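Local coordinates for protein lipid transferase CIDEC (Mus musculus, PDB 4IKG) that transfers triacylglycerol between lipid droplets and promotes their fusion into a single large droplet in white adipocytes, at residues A13-R18 with V47-G52. Residues are numbered along the deposited sequence; the frame is centred on the assembly and turned at random.
Sequences ADRKVR and VLEEDG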
ATOM      1  N   ALA A  13      -0.232   6.839  -6.933  1.00 84.27           N
ATOM      2  CA  ALA A  13      -1.113   6.627  -8.080  1.00 85.34           C
ATOM      3  C   ALA A  13      -0.526   7.116  -9.404  1.00 86.28           C
ATOM      4  O   ALA A  13      -0.830   6.568 -10.464  1.00 85.08           O
ATOM      5  CB  ALA A  13      -2.472   7.266  -7.831  1.00 90.71           C
ATOM      6  N   ASP A  14       0.320   8.137  -9.336  1.00107.18           N
ATOM      7  CA  ASP A  14       0.928   8.712 -10.531  1.00108.71           C
ATOM      8  C   ASP A  14       2.282   8.081 -10.854  1.00103.83           C
ATOM      9  O   ASP A  14       3.018   8.582 -11.705  1.00104.95           O
ATOM     10  CB  ASP A  14       1.071  10.227 -10.369  1.00114.57           C
ATOM     11  CG  ASP A  14       1.457  10.629  -8.956  1.00115.07           C
ATOM     12  OD1 ASP A  14       1.155   9.866  -8.014  1.00112.30           O
ATOM     13  OD2 ASP A  14       2.057  11.710  -8.786  1.00118.49           O
ATOM     14  N   ARG A  15       2.592   6.979 -10.171  1.00 97.70           N
ATOM     15  CA  ARG A  15       3.888   6.299 -10.283  1.00 92.95           C
ATOM     16  C   ARG A  15       5.053   7.254 -10.078  1.00 94.50           C
ATOM     17  O   ARG A  15       6.104   7.112 -10.706  1.00 92.65           O
ATOM     18  CB  ARG A  15       4.035   5.592 -11.632  1.00 90.86           C
ATOM     19  CG  ARG A  15       3.566   4.157 -11.631  1.00 86.52           C
ATOM     20  CD  ARG A  15       2.057   4.061 -11.569  1.00 88.65           C
ATOM     21  NE  ARG A  15       1.609   2.767 -12.068  1.00 85.24           N
ATOM     22  CZ  ARG A  15       0.337   2.419 -12.231  1.00 86.36           C
ATOM     23  NH1 ARG A  15      -0.634   3.270 -11.930  1.00 90.85           N
ATOM     24  NH2 ARG A  15       0.042   1.215 -12.697  1.00 83.14           N
ATOM     25  N   LYS A  16       4.852   8.228  -9.196  0.55 84.69           N
ATOM     26  CA  LYS A  16       5.840   9.269  -8.953  0.55 87.06           C
ATOM     27  C   LYS A  16       6.929   8.782  -8.003  0.55 82.99           C
ATOM     28  O   LYS A  16       8.093   8.661  -8.388  0.55 80.84           O
ATOM     29  CB  LYS A  16       5.165  10.521  -8.383  0.55 93.12           C
ATOM     30  CG  LYS A  16       6.004  11.788  -8.506  0.55 97.04           C
ATOM     31  CD  LYS A  16       5.525  12.884  -7.556  0.55102.38           C
ATOM     32  CE  LYS A  16       4.685  13.945  -8.261  0.55108.76           C
ATOM     33  NZ  LYS A  16       4.388  15.102  -7.364  0.55114.43           N
ATOM     34  N   VAL A  17       6.543   8.503  -6.763  1.00 73.31           N
ATOM     35  CA  VAL A  17       7.490   8.063  -5.745  1.00 69.85           C
ATOM     36  C   VAL A  17       7.187   6.652  -5.232  1.00 63.29           C
ATOM     37  O   VAL A  17       6.036   6.314  -4.936  1.00 64.72           O
ATOM     38  CB  VAL A  17       7.604   9.094  -4.582  1.00 73.70           C
ATOM     39  CG1 VAL A  17       6.580  10.214  -4.749  1.00 80.03           C
ATOM     40  CG2 VAL A  17       7.466   8.423  -3.218  1.00 71.37           C
ATOM     41  N   ARG A  18       8.227   5.826  -5.161  0.58 64.89           N
ATOM     42  CA  ARG A  18       8.123   4.487  -4.594  0.58 58.34           C
ATOM     43  C   ARG A  18       8.991   4.414  -3.347  0.58 55.52           C
ATOM     44  O   ARG A  18      10.163   4.792  -3.377  0.58 54.74           O
ATOM     45  CB  ARG A  18       8.577   3.438  -5.608  0.58 52.45           C
ATOM     46  CG  ARG A  18       7.647   3.286  -6.799  0.58 54.99           C
ATOM     47  CD  ARG A  18       8.409   2.836  -8.031  0.58 51.51           C
ATOM     48  NE  ARG A  18       9.554   3.704  -8.291  0.58 52.61           N
ATOM     49  CZ  ARG A  18       9.478   4.886  -8.894  0.58 59.02           C
ATOM     50  NH1 ARG A  18       8.305   5.351  -9.302  0.58 64.61           N
ATOM     51  NH2 ARG A  18      10.574   5.605  -9.086  0.58 60.31           N
ATOM     52  N   VAL A  47      -3.845  -1.583  -2.614  1.00 44.24           N
ATOM     53  CA  VAL A  47      -4.085  -2.281  -3.869  1.00 41.99           C
ATOM     54  C   VAL A  47      -2.777  -2.755  -4.498  1.00 37.40           C
ATOM     55  O   VAL A  47      -1.706  -2.273  -4.143  1.00 36.61           O
ATOM     56  CB  VAL A  47      -4.887  -1.383  -4.843  1.00 46.09           C
ATOM     57  CG1 VAL A  47      -4.006  -0.853  -5.973  1.00 45.37           C
ATOM     58  CG2 VAL A  47      -6.090  -2.133  -5.388  1.00 46.39           C
ATOM     59  N   LEU A  48      -2.857  -3.720  -5.411  1.00 39.19           N
ATOM     60  CA  LEU A  48      -1.673  -4.145  -6.150  1.00 35.45           C
ATOM     61  C   LEU A  48      -1.405  -3.198  -7.324  1.00 37.48           C
ATOM     62  O   LEU A  48      -2.319  -2.864  -8.080  1.00 40.27           O
ATOM     63  CB  LEU A  48      -1.819  -5.589  -6.639  1.00 31.91           C
ATOM     64  CG  LEU A  48      -1.800  -6.690  -5.575  1.00 29.31           C
ATOM     65  CD1 LEU A  48      -1.704  -8.065  -6.222  1.00 25.81           C
ATOM     66  CD2 LEU A  48      -0.654  -6.478  -4.596  1.00 27.83           C
ATOM     67  N   GLU A  49      -0.154  -2.762  -7.464  1.00 54.35           N
ATOM     68  CA  GLU A  49       0.241  -1.843  -8.537  1.00 56.47           C
ATOM     69  C   GLU A  49       0.165  -2.520  -9.899  1.00 55.08           C
ATOM     70  O   GLU A  49       0.047  -1.860 -10.931  1.00 57.61           O
ATOM     71  CB  GLU A  49       1.661  -1.306  -8.291  1.00 55.48           C
ATOM     72  CG  GLU A  49       2.685  -1.617  -9.394  1.00 52.32           C
ATOM     73  CD  GLU A  49       2.688  -0.588 -10.518  1.00 56.19           C
ATOM     74  OE1 GLU A  49       2.514   0.615 -10.231  1.00 60.64           O
ATOM     75  OE2 GLU A  49       2.854  -0.984 -11.691  1.00 54.81           O
ATOM     76  N   GLU A  50       0.225  -3.846  -9.894  1.00 65.57           N
ATOM     77  CA  GLU A  50       0.265  -4.604 -11.136  1.00 64.02           C
ATOM     78  C   GLU A  50      -1.066  -4.580 -11.882  1.00 66.62           C
ATOM     79  O   GLU A  50      -1.093  -4.386 -13.100  1.00 67.83           O
ATOM     80  CB  GLU A  50       0.697  -6.047 -10.877  1.00 59.57           C
ATOM     81  CG  GLU A  50       0.771  -6.892 -12.135  1.00 56.93           C
ATOM     82  CD  GLU A  50       1.210  -8.312 -11.848  1.00 50.90           C
ATOM     83  OE1 GLU A  50       1.022  -9.184 -12.721  1.00 48.74           O
ATOM     84  OE2 GLU A  50       1.746  -8.556 -10.747  1.00 48.50           O
ATOM     85  N   ASP A  51      -2.165  -4.769 -11.156  1.00 50.95           N
ATOM     86  CA  ASP A  51      -3.478  -4.860 -11.788  1.00 53.32           C
ATOM     87  C   ASP A  51      -4.627  -4.303 -10.946  1.00 56.76           C
ATOM     88  O   ASP A  51      -5.795  -4.461 -11.307  1.00 58.74           O
ATOM     89  CB  ASP A  51      -3.773  -6.312 -12.176  1.00 50.18           C
ATOM     90  CG  ASP A  51      -3.399  -7.293 -11.082  1.00 46.68           C
ATOM     91  OD1 ASP A  51      -3.547  -6.943  -9.891  1.00 47.52           O
ATOM     92  OD2 ASP A  51      -2.949  -8.410 -11.413  1.00 43.34           O
ATOM     93  N   GLY A  52      -4.299  -3.655  -9.833  1.00 55.31           N
ATOM     94  CA  GLY A  52      -5.319  -3.084  -8.969  1.00 58.98           C
ATOM     95  C   GLY A  52      -6.072  -4.119  -8.153  1.00 57.65           C
ATOM     96  O   GLY A  52      -7.237  -3.914  -7.808  1.00 60.88           O
TER
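R15 and E49 carry the whole contact, a single surface salt bridge in which NE of the arginine lies 3.0 Å from OE1 of the glutamate. They belong to two loops of the CIDE-N domain, a ubiquitin-like fold, and the ends of their side chains meet although neither leaves its backbone pointing at the other segment. R15 sits in the turn between strands 7-11 and 18-22, whereas E49 follows strand 45-48. Strand 69-73 runs between these hairpins in the sheet, and the long side chains of arginine and glutamate suit a meeting across it. About the CA-CB bond E49 is nearly eclipsed (chi1 120°), and a bend at the next bond (chi2 87°) brings the carboxylate up to the guanidinium.

The meeting is not the flat, two-pronged pairing of carboxylate with guanidinium. The two planes stand 88° apart, and OE1 approaches the guanidinium obliquely, with CZ and NH2 each at 3.5 Å. The second oxygen, OE2, stays 3.7 Å from NH2. NH1 is hydrogen-bonded to the backbone carbonyl of K80, and A13 O lies at the guanidinium edge, in its plane. R15 therefore also links the turn to the C-terminal tail, its side chain touching W79 and, on the intervening strand, M71. E49 in turn is fixed at its backbone by hydrogen bonding with M69, which its side chain also touches.

With no hydrogen bond between them and both residues partly exposed, the attraction is probably mainly electrostatic and softened by solvent. Opposite charges thus join two loops over the central strand, while NH1 serves the C-terminal tail.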